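Local coordinates for protein member of DUF4221 family (Bacteroides vulgatus, PDB 3S9J) that is of unknown function but folds as a six-bladed beta-propeller and carries bound sodium ions in the crystal, at residues 77-82 and 95-100; 101-106 and 128-133; 239-244 and 284-289. All coordinates share one frame; numbering follows the deposited sequence.

Overall arrangement
From the N terminus, whose strand 8-19 joins the sheet of the C-terminal strands, the chain reaches interaction 1, which folds the loop entering a four-stranded blade back onto strand 93-97 of that blade. Interaction 2 follows directly: strand 102-106, hairpin partner of 93-97, meets the loop leading to the blade that begins at 139-141. The two contacts touch, their centres about 7 Å apart, through V95 with S104 and Q97 with R102. Interaction 3 closes much later, on the opposite side of the chain's centre, joining the loop after strand 231-235 to the loop after strand 278-284; its centre is about 35 Å from that of interaction 1. The three run in series, neither nested nor crossed.

Interaction 1: 77-82 and 95-100; sequences GLPAVF and VAQNNI. With FMT (formic acid), chain P.
V95 CG2 is where the apolar centre converges: L78 CD2 lies 4.2 Å from it, the two side chains crossing at about a right angle, and V81 CG2 packs against the same methyl. A second apolar patch forms where the I100 CD1 methyl rests against the P79 ring, 3.8 Å from CG. Between the patches runs Q97. Its CG is anti to the carbonyl carbon (chi1 -51°) and the chain is extended beyond, which carries the amide to the loop backbone. There OE1 accepts A80 N in the carbonyl plane at 2.9 Å, while NE2 donates to a water that also bonds G77 O, and weakly to S104 OG. A leucine in place of Q97 would probably leave A80 N without its acceptor and that water without its second anchor. Farther out, F82 N meets A96 O in an almost straight bond (2.9 Å, 177°). Two more waters link A80 O to N99 N and F82 O to N98 N, and N99 ND2 holds a formic acid, probably from the crystallisation liquor. Loop 77-82 lies over strand 93-97 and its neighbour 102-106, and the V81 side chain touches E45 on strand 39-46 of the preceding blade.

Interaction 2: 101-106 and 128-133; sequences SRLSSI and LSFGSY
L103 and L128 carry this buried contact from its two sides, L103 by meeting the F130 ring and L128 by meeting the backbone of S101 and R102. No hydrogen bond crosses between the segments. Followed outward, L103 leaves the strand at CB, and CG stands trans to the backbone N (chi1 177°), on the carbonyl side. From CG, the CD1 branch turns toward the aromatic ring. This methyl stops 3.8 Å from F130 CE2 and 4.0 Å from F130 CZ, in the plane of the ring at its edge and not over a face; the two side chains cross at about a right angle. CD1 also packs against V95 O, 3.4 Å away in the neighbouring strand. The ring is brought there by an F130 chi1 of 38°, which puts CG in the crowded position between N and the carbonyl carbon, and F130 CZ also comes within 3.9 Å of A96 CB.

L128 works differently, since its touching end meets main chain. CD1 sits 3.5 Å from R102 N and 3.6 Å from S101 C, a methyl laid against the peptide that joins the two residues. The L128 backbone N is itself held by N98 OD1, which ties the loop at L128 to the turn between strands 93-97 and 102-106.

L103 and F130 both also touch I145 on strand 144-148, so the contact belongs to the hydrophobic seam between adjacent propeller blades. The peptide under L128 is part of a G1 beta bulge, in which S101, with a left-handed backbone (phi 54°), and R102 both face Q97 across the hairpin of strands 93-97 and 102-106.

Interaction 3: 239-244 and 284-289; sequences RYLKSM and EMPYKL
The backbones of L241 and M285 stay well apart, their CA atoms 7.3 Å from each other, and no hydrogen bond crosses, so side chains bridge the two loops. The contact lies on a beta-propeller and includes a Met-aromatic pair between M285, a selenomethionine, and Y240. The loop 239-244 leaves the blade ending in strand 231-235; segment 284-289 runs from the end of strand 278-284, in the next blade, into the loop beyond it.

L241 is the central group. Its CD2 methyl lies 3.8 Å from P286 CD, the two side chains sliding past each other in opposite directions, and also packs on M285 CE at 3.9 Å. The other branch, CD1, approaches E284 O. M285 is bent at chi2 (-62°), which brings SE to Y240 CB at 3.7 Å, and again at chi3, which turns CE against L241.

Beyond the two loops, L241 also touches P265 and Y267, and M285 reaches K320 on strand 315-321. The E284 side chain starts away from the contact, and its carboxylate is held by K302, R266 and the hydroxyl of Y328. Relative to the Y240 ring the selenium of M285 is oblique, with SE 5.5 Å from the ring centroid and 58° off its normal.

Interaction 1: 77-82 and 95-100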
loop_
_atom_site.group_PDB
_atom_site.type_symbol
_atom_site.label_atom_id
_atom_site.label_comp_id
_atom_site.label_asym_id
_atom_site.label_seq_id
_atom_site.Cartn_x
_atom_site.Cartn_y
_atom_site.Cartn_z
ATOM N N GLY A 77 3.164 -20.995 -15.748
ATOM C CA GLY A 77 4.292 -20.125 -15.516
ATOM C C GLY A 77 3.939 -18.659 -15.320
ATOM O O GLY A 77 3.215 -18.054 -16.130
ATOM N N LEU A 78 4.426 -18.123 -14.205
ATOM C CA LEU A 78 4.312 -16.729 -13.836
ATOM C C LEU A 78 5.720 -16.208 -13.674
ATOM O O LEU A 78 6.300 -16.304 -12.582
ATOM C CB LEU A 78 3.561 -16.585 -12.532
ATOM C CG LEU A 78 2.159 -17.187 -12.485
ATOM C CD1 LEU A 78 1.748 -17.422 -11.036
ATOM C CD2 LEU A 78 1.133 -16.302 -13.193
ATOM N N PRO A 79 6.290 -15.626 -14.755
ATOM C CA PRO A 79 7.698 -15.245 -14.750
ATOM C C PRO A 79 8.120 -14.177 -13.768
ATOM O O PRO A 79 9.288 -14.158 -13.378
ATOM C CB PRO A 79 7.927 -14.722 -16.189
ATOM C CG PRO A 79 6.893 -15.365 -17.005
ATOM C CD PRO A 79 5.687 -15.453 -16.095
ATOM N N ALA A 80 7.225 -13.263 -13.367
ATOM C CA ALA A 80 7.658 -12.039 -12.688
ATOM C C ALA A 80 6.661 -11.417 -11.718
ATOM O O ALA A 80 6.396 -10.199 -11.743
ATOM C CB ALA A 80 8.091 -10.995 -13.714
ATOM N N VAL A 81 6.133 -12.252 -10.835
ATOM C CA VAL A 81 5.196 -11.813 -9.826
ATOM C C VAL A 81 5.800 -10.833 -8.843
ATOM O O VAL A 81 6.886 -11.052 -8.264
ATOM C CB VAL A 81 4.632 -13.001 -9.024
ATOM C CG1 VAL A 81 3.725 -12.511 -7.863
ATOM C CG2 VAL A 81 3.929 -13.970 -9.944
ATOM N N PHE A 82 5.110 -9.719 -8.724
ATOM C CA PHE A 82 5.363 -8.739 -7.690
ATOM C C PHE A 82 4.094 -7.940 -7.443
ATOM O O PHE A 82 3.766 -6.940 -8.081
ATOM C CB PHE A 82 6.601 -7.876 -7.922
ATOM C CG PHE A 82 7.362 -7.651 -6.654
ATOM C CD1 PHE A 82 7.761 -8.746 -5.899
ATOM C CD2 PHE A 82 7.632 -6.386 -6.183
ATOM C CE1 PHE A 82 8.428 -8.592 -4.703
ATOM C CE2 PHE A 82 8.325 -6.229 -4.997
ATOM C CZ PHE A 82 8.708 -7.358 -4.259
ATOM N N VAL A 95 -2.589 -11.335 -9.862
ATOM C CA VAL A 95 -1.178 -11.073 -9.629
ATOM C C VAL A 95 -0.644 -10.131 -10.695
ATOM O O VAL A 95 -1.032 -10.175 -11.858
ATOM C CB VAL A 95 -0.280 -12.351 -9.546
ATOM C CG1 VAL A 95 -0.826 -13.366 -8.482
ATOM C CG2 VAL A 95 -0.119 -13.011 -10.921
ATOM N N ALA A 96 0.228 -9.242 -10.247
ATOM C CA ALA A 96 0.860 -8.220 -11.098
ATOM C C ALA A 96 2.260 -8.698 -11.482
ATOM O O ALA A 96 3.041 -9.134 -10.628
ATOM C CB ALA A 96 0.962 -6.870 -10.380
ATOM N N GLN A 97 2.569 -8.610 -12.775
ATOM C CA GLN A 97 3.883 -8.980 -13.290
ATOM C C GLN A 97 4.412 -7.802 -14.100
ATOM O O GLN A 97 4.466 -7.828 -15.343
ATOM C CB GLN A 97 3.819 -10.273 -14.091
ATOM C CG GLN A 97 3.135 -11.441 -13.386
ATOM C CD GLN A 97 3.327 -12.718 -14.087
ATOM O OE1 GLN A 97 4.441 -13.247 -14.129
ATOM N NE2 GLN A 97 2.254 -13.246 -14.666
ATOM N N ASN A 98 4.769 -6.757 -13.370
ATOM C CA ASN A 98 5.285 -5.525 -13.976
ATOM C C ASN A 98 6.308 -5.726 -15.089
ATOM O O ASN A 98 6.180 -5.122 -16.163
ATOM C CB ASN A 98 5.874 -4.637 -12.911
ATOM C CG ASN A 98 6.430 -3.332 -13.467
ATOM O OD1 ASN A 98 5.691 -2.416 -13.726
ATOM N ND2 ASN A 98 7.757 -3.251 -13.617
ATOM N N ASN A 99 7.340 -6.550 -14.858
ATOM C CA ASN A 99 8.482 -6.570 -15.744
ATOM C C ASN A 99 8.147 -7.130 -17.111
ATOM O O ASN A 99 8.882 -6.908 -18.052
ATOM C CB ASN A 99 9.640 -7.354 -15.129
ATOM C CG ASN A 99 10.275 -6.640 -13.956
ATOM O OD1 ASN A 99 9.953 -5.491 -13.639
ATOM N ND2 ASN A 99 11.211 -7.345 -13.283
ATOM N N ILE A 100 7.022 -7.841 -17.232
ATOM C CA ILE A 100 6.580 -8.389 -18.491
ATOM C C ILE A 100 5.202 -7.828 -18.951
ATOM O O ILE A 100 4.570 -8.404 -19.834
ATOM C CB ILE A 100 6.563 -9.958 -18.491
ATOM C CG1 ILE A 100 5.622 -10.516 -17.410
ATOM C CG2 ILE A 100 8.000 -10.542 -18.345
ATOM C CD1 ILE A 100 5.280 -11.984 -17.629
HETATM C C FMT P . 11.663 -10.944 -13.889
HETATM O O1 FMT P . 11.742 -10.070 -14.776
HETATM O O2 FMT P . 11.966 -12.139 -14.072
HETATM O O HOH W 1 2.004 -15.602 -16.620
HETATM O O HOH W 2 7.788 -7.868 -12.238
HETATM O O HOH W 3 4.353 -6.114 -10.630
#

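Interaction 2: 101-106 and 128-133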
loop_
_atom_site.group_PDB
_atom_site.type_symbol
_atom_site.label_atom_id
_atom_site.label_comp_id
_atom_site.label_asym_id
_atom_site.label_seq_id
_atom_site.Cartn_x
_atom_site.Cartn_y
_atom_site.Cartn_z
ATOM N N SER A 101 4.779 -6.719 -18.353
ATOM C CA SER A 101 3.539 -6.045 -18.715
ATOM C C SER A 101 2.323 -6.983 -18.661
ATOM O O SER A 101 1.502 -6.997 -19.582
ATOM C CB SER A 101 3.702 -5.422 -20.108
ATOM O OG SER A 101 4.610 -4.308 -20.019
ATOM N N ARG A 102 2.212 -7.776 -17.602
ATOM C CA ARG A 102 1.174 -8.805 -17.538
ATOM C C ARG A 102 0.476 -8.790 -16.190
ATOM O O ARG A 102 1.127 -8.690 -15.146
ATOM C CB ARG A 102 1.769 -10.199 -17.795
ATOM C CG ARG A 102 0.771 -11.349 -17.799
ATOM C CD ARG A 102 1.441 -12.704 -18.015
ATOM N NE ARG A 102 2.033 -12.785 -19.340
ATOM C CZ ARG A 102 2.864 -13.741 -19.780
ATOM N NH1 ARG A 102 3.227 -14.777 -19.033
ATOM N NH2 ARG A 102 3.333 -13.659 -21.018
ATOM N N LEU A 103 -0.856 -8.877 -16.238
ATOM C CA LEU A 103 -1.674 -9.219 -15.096
ATOM C C LEU A 103 -2.143 -10.663 -15.281
ATOM O O LEU A 103 -2.435 -11.078 -16.397
ATOM C CB LEU A 103 -2.873 -8.267 -15.050
ATOM C CG LEU A 103 -3.950 -8.436 -13.999
ATOM C CD1 LEU A 103 -3.465 -7.895 -12.678
ATOM C CD2 LEU A 103 -5.162 -7.672 -14.474
ATOM N N SER A 104 -2.225 -11.444 -14.201
ATOM C CA SER A 104 -2.704 -12.832 -14.317
ATOM C C SER A 104 -3.690 -13.175 -13.198
ATOM O O SER A 104 -3.564 -12.668 -12.080
ATOM C CB SER A 104 -1.561 -13.845 -14.285
ATOM O OG SER A 104 -0.583 -13.635 -15.291
ATOM N N SER A 105 -4.681 -14.011 -13.501
ATOM C CA SER A 105 -5.540 -14.575 -12.478
ATOM C C SER A 105 -5.133 -16.010 -12.246
ATOM O O SER A 105 -4.764 -16.733 -13.172
ATOM C CB SER A 105 -7.013 -14.470 -12.841
ATOM O OG SER A 105 -7.223 -15.059 -14.111
ATOM N N ILE A 106 -5.124 -16.395 -10.974
ATOM C CA ILE A 106 -4.779 -17.759 -10.575
ATOM C C ILE A 106 -5.793 -18.302 -9.599
ATOM O O ILE A 106 -6.535 -17.542 -8.961
ATOM C CB ILE A 106 -3.352 -17.860 -9.970
ATOM C CG1 ILE A 106 -3.221 -17.095 -8.653
ATOM C CG2 ILE A 106 -2.309 -17.340 -10.937
ATOM C CD1 ILE A 106 -1.872 -17.328 -7.947
ATOM N N LEU A 128 2.922 -1.654 -13.530
ATOM C CA LEU A 128 1.782 -2.430 -13.009
ATOM C C LEU A 128 2.099 -2.866 -11.601
ATOM O O LEU A 128 3.046 -3.638 -11.393
ATOM C CB LEU A 128 1.583 -3.705 -13.815
ATOM C CG LEU A 128 1.310 -3.519 -15.277
ATOM C CD1 LEU A 128 1.153 -4.903 -15.912
ATOM C CD2 LEU A 128 0.069 -2.650 -15.420
ATOM N N SER A 129 1.334 -2.383 -10.637
ATOM C CA SER A 129 1.568 -2.791 -9.273
ATOM C C SER A 129 0.339 -2.642 -8.411
ATOM O O SER A 129 -0.541 -1.810 -8.678
ATOM C CB SER A 129 2.717 -1.957 -8.650
ATOM O OG SER A 129 3.003 -2.404 -7.323
ATOM N N PHE A 130 0.299 -3.495 -7.406
ATOM C CA PHE A 130 -0.550 -3.337 -6.235
ATOM C C PHE A 130 0.181 -4.055 -5.096
ATOM O O PHE A 130 1.065 -4.903 -5.335
ATOM C CB PHE A 130 -2.010 -3.812 -6.435
ATOM C CG PHE A 130 -2.178 -5.056 -7.269
ATOM C CD1 PHE A 130 -1.984 -6.312 -6.734
ATOM C CD2 PHE A 130 -2.647 -4.968 -8.583
ATOM C CE1 PHE A 130 -2.160 -7.448 -7.532
ATOM C CE2 PHE A 130 -2.829 -6.104 -9.362
ATOM C CZ PHE A 130 -2.601 -7.339 -8.824
ATOM N N GLY A 131 -0.137 -3.682 -3.872
ATOM C CA GLY A 131 0.611 -4.180 -2.719
ATOM C C GLY A 131 0.302 -3.400 -1.470
ATOM O O GLY A 131 -0.613 -2.577 -1.451
ATOM N N SER A 132 1.126 -3.638 -0.442
ATOM C CA SER A 132 0.859 -3.122 0.884
ATOM C C SER A 132 2.029 -2.311 1.427
ATOM O O SER A 132 1.876 -1.660 2.441
ATOM C CB SER A 132 0.553 -4.295 1.850
ATOM O OG SER A 132 1.545 -5.316 1.689
ATOM N N TYR A 133 3.181 -2.342 0.767
ATOM C CA TYR A 133 4.402 -1.736 1.360
ATOM C C TYR A 133 4.120 -0.243 1.560
ATOM O O TYR A 133 4.445 0.319 2.602
ATOM C CB TYR A 133 5.582 -1.971 0.431
ATOM C CG TYR A 133 6.942 -1.875 1.066
ATOM C CD1 TYR A 133 7.316 -2.760 2.088
ATOM C CD2 TYR A 133 7.892 -0.989 0.574
ATOM C CE1 TYR A 133 8.608 -2.735 2.643
ATOM C CE2 TYR A 133 9.191 -0.953 1.136
ATOM C CZ TYR A 133 9.528 -1.832 2.158
ATOM O OH TYR A 133 10.803 -1.801 2.719
#

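Interaction 3: 239-244 and 284-289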
loop_
_atom_site.group_PDB
_atom_site.type_symbol
_atom_site.label_atom_id
_atom_site.label_comp_id
_atom_site.label_asym_id
_atom_site.label_seq_id
_atom_site.Cartn_x
_atom_site.Cartn_y
_atom_site.Cartn_z
ATOM N N ARG A 239 -0.990 16.615 13.610
ATOM C CA ARG A 239 -0.744 17.727 14.535
ATOM C C ARG A 239 0.741 17.914 14.852
ATOM O O ARG A 239 1.117 18.953 15.375
ATOM C CB ARG A 239 -1.555 17.569 15.832
ATOM C CG ARG A 239 -1.141 16.405 16.738
ATOM C CD ARG A 239 -2.361 15.906 17.536
ATOM N NE ARG A 239 -3.432 15.446 16.647
ATOM C CZ ARG A 239 -4.699 15.255 17.007
ATOM N NH1 ARG A 239 -5.090 15.480 18.250
ATOM N NH2 ARG A 239 -5.578 14.835 16.107
ATOM N N TYR A 240 1.583 16.941 14.511
ATOM C CA TYR A 240 3.000 17.003 14.821
ATOM C C TYR A 240 3.836 17.526 13.675
ATOM O O TYR A 240 5.006 17.764 13.870
ATOM C CB TYR A 240 3.510 15.619 15.240
ATOM C CG TYR A 240 2.722 15.070 16.394
ATOM C CD1 TYR A 240 2.810 15.669 17.647
ATOM C CD2 TYR A 240 1.865 13.974 16.243
ATOM C CE1 TYR A 240 2.086 15.217 18.716
ATOM C CE2 TYR A 240 1.113 13.512 17.331
ATOM C CZ TYR A 240 1.247 14.135 18.569
ATOM O OH TYR A 240 0.530 13.711 19.665
ATOM N N LEU A 241 3.222 17.736 12.505
ATOM C CA LEU A 241 3.939 18.161 11.296
ATOM C C LEU A 241 3.491 19.520 10.806
ATOM O O LEU A 241 2.323 19.872 10.875
ATOM C CB LEU A 241 3.709 17.168 10.135
ATOM C CG LEU A 241 4.153 15.724 10.355
ATOM C CD1 LEU A 241 3.812 14.886 9.115
ATOM C CD2 LEU A 241 5.647 15.678 10.713
ATOM N N LYS A 242 4.447 20.258 10.276
ATOM C CA LYS A 242 4.193 21.500 9.566
ATOM C C LYS A 242 3.336 21.166 8.339
ATOM O O LYS A 242 3.499 20.090 7.744
ATOM C CB LYS A 242 5.558 22.045 9.132
ATOM C CG LYS A 242 5.590 23.447 8.673
ATOM C CD LYS A 242 6.997 23.799 8.155
ATOM C CE LYS A 242 7.066 25.248 7.697
ATOM N NZ LYS A 242 6.864 26.131 8.858
ATOM N N SER A 243 2.445 22.068 7.960
ATOM C CA SER A 243 1.655 21.887 6.735
ATOM C C SER A 243 2.574 21.714 5.536
ATOM O O SER A 243 3.630 22.345 5.463
ATOM C CB SER A 243 0.694 23.061 6.529
ATOM O OG SER A 243 0.091 22.973 5.262
HETATM N N MSE A 244 2.207 20.821 4.606
HETATM C CA MSE A 244 3.063 20.545 3.451
HETATM C C MSE A 244 2.323 20.398 2.128
HETATM O O MSE A 244 1.116 20.072 2.076
HETATM C CB MSE A 244 3.896 19.276 3.702
HETATM C CG MSE A 244 3.108 18.003 3.751
HETATM SE SE MSE A 244 4.231 16.398 3.907
HETATM C CE MSE A 244 4.907 16.716 5.622
ATOM N N GLU A 284 4.948 10.008 8.713
ATOM C CA GLU A 284 6.330 9.817 9.091
ATOM C C GLU A 284 6.857 11.122 9.684
ATOM O O GLU A 284 6.727 12.172 9.075
ATOM C CB GLU A 284 7.177 9.414 7.883
ATOM C CG GLU A 284 6.642 8.219 7.117
ATOM C CD GLU A 284 7.596 7.653 6.065
ATOM O OE1 GLU A 284 8.541 8.344 5.605
ATOM O OE2 GLU A 284 7.401 6.467 5.702
HETATM N N MSE A 285 7.473 11.028 10.855
HETATM C CA MSE A 285 8.058 12.184 11.526
HETATM C C MSE A 285 9.387 12.554 10.903
HETATM O O MSE A 285 10.040 11.715 10.271
HETATM C CB MSE A 285 8.258 11.891 12.997
HETATM C CG MSE A 285 6.965 11.548 13.759
HETATM SE SE MSE A 285 5.658 12.958 13.788
HETATM C CE MSE A 285 4.467 12.386 12.360
ATOM N N PRO A 286 9.845 13.802 11.139
ATOM C CA PRO A 286 11.118 14.166 10.549
ATOM C C PRO A 286 12.295 13.354 11.074
ATOM O O PRO A 286 12.324 12.964 12.261
ATOM C CB PRO A 286 11.287 15.647 10.928
ATOM C CG PRO A 286 9.940 16.128 11.359
ATOM C CD PRO A 286 9.222 14.907 11.876
ATOM N N TYR A 287 13.282 13.168 10.190
ATOM C CA TYR A 287 14.470 12.396 10.495
ATOM C C TYR A 287 15.618 12.896 9.643
ATOM O O TYR A 287 15.419 13.582 8.617
ATOM C CB TYR A 287 14.149 10.947 10.113
ATOM C CG TYR A 287 15.028 9.852 10.673
ATOM C CD1 TYR A 287 14.754 9.296 11.884
ATOM C CD2 TYR A 287 16.095 9.352 9.937
ATOM C CE1 TYR A 287 15.541 8.272 12.401
ATOM C CE2 TYR A 287 16.881 8.328 10.425
ATOM C CZ TYR A 287 16.581 7.780 11.656
ATOM O OH TYR A 287 17.321 6.748 12.174
ATOM N N LYS A 288 16.826 12.556 10.056
ATOM C CA LYS A 288 18.010 12.810 9.272
ATOM C C LYS A 288 18.770 11.493 9.141
ATOM O O LYS A 288 19.245 10.962 10.130
ATOM C CB LYS A 288 18.895 13.859 9.921
ATOM C CG LYS A 288 19.731 14.598 8.973
ATOM C CD LYS A 288 18.881 15.646 8.157
ATOM C CE LYS A 288 19.758 16.332 7.121
ATOM N NZ LYS A 288 19.066 17.352 6.276
ATOM N N LEU A 289 18.879 11.011 7.909
ATOM C CA LEU A 289 19.568 9.736 7.602
ATOM C C LEU A 289 21.012 9.785 8.037
ATOM O O LEU A 289 21.773 10.631 7.583
ATOM C CB LEU A 289 19.509 9.436 6.091
ATOM C CG LEU A 289 19.860 8.016 5.608
ATOM C CD1 LEU A 289 18.638 7.142 5.709
ATOM C CD2 LEU A 289 20.340 8.134 4.170
#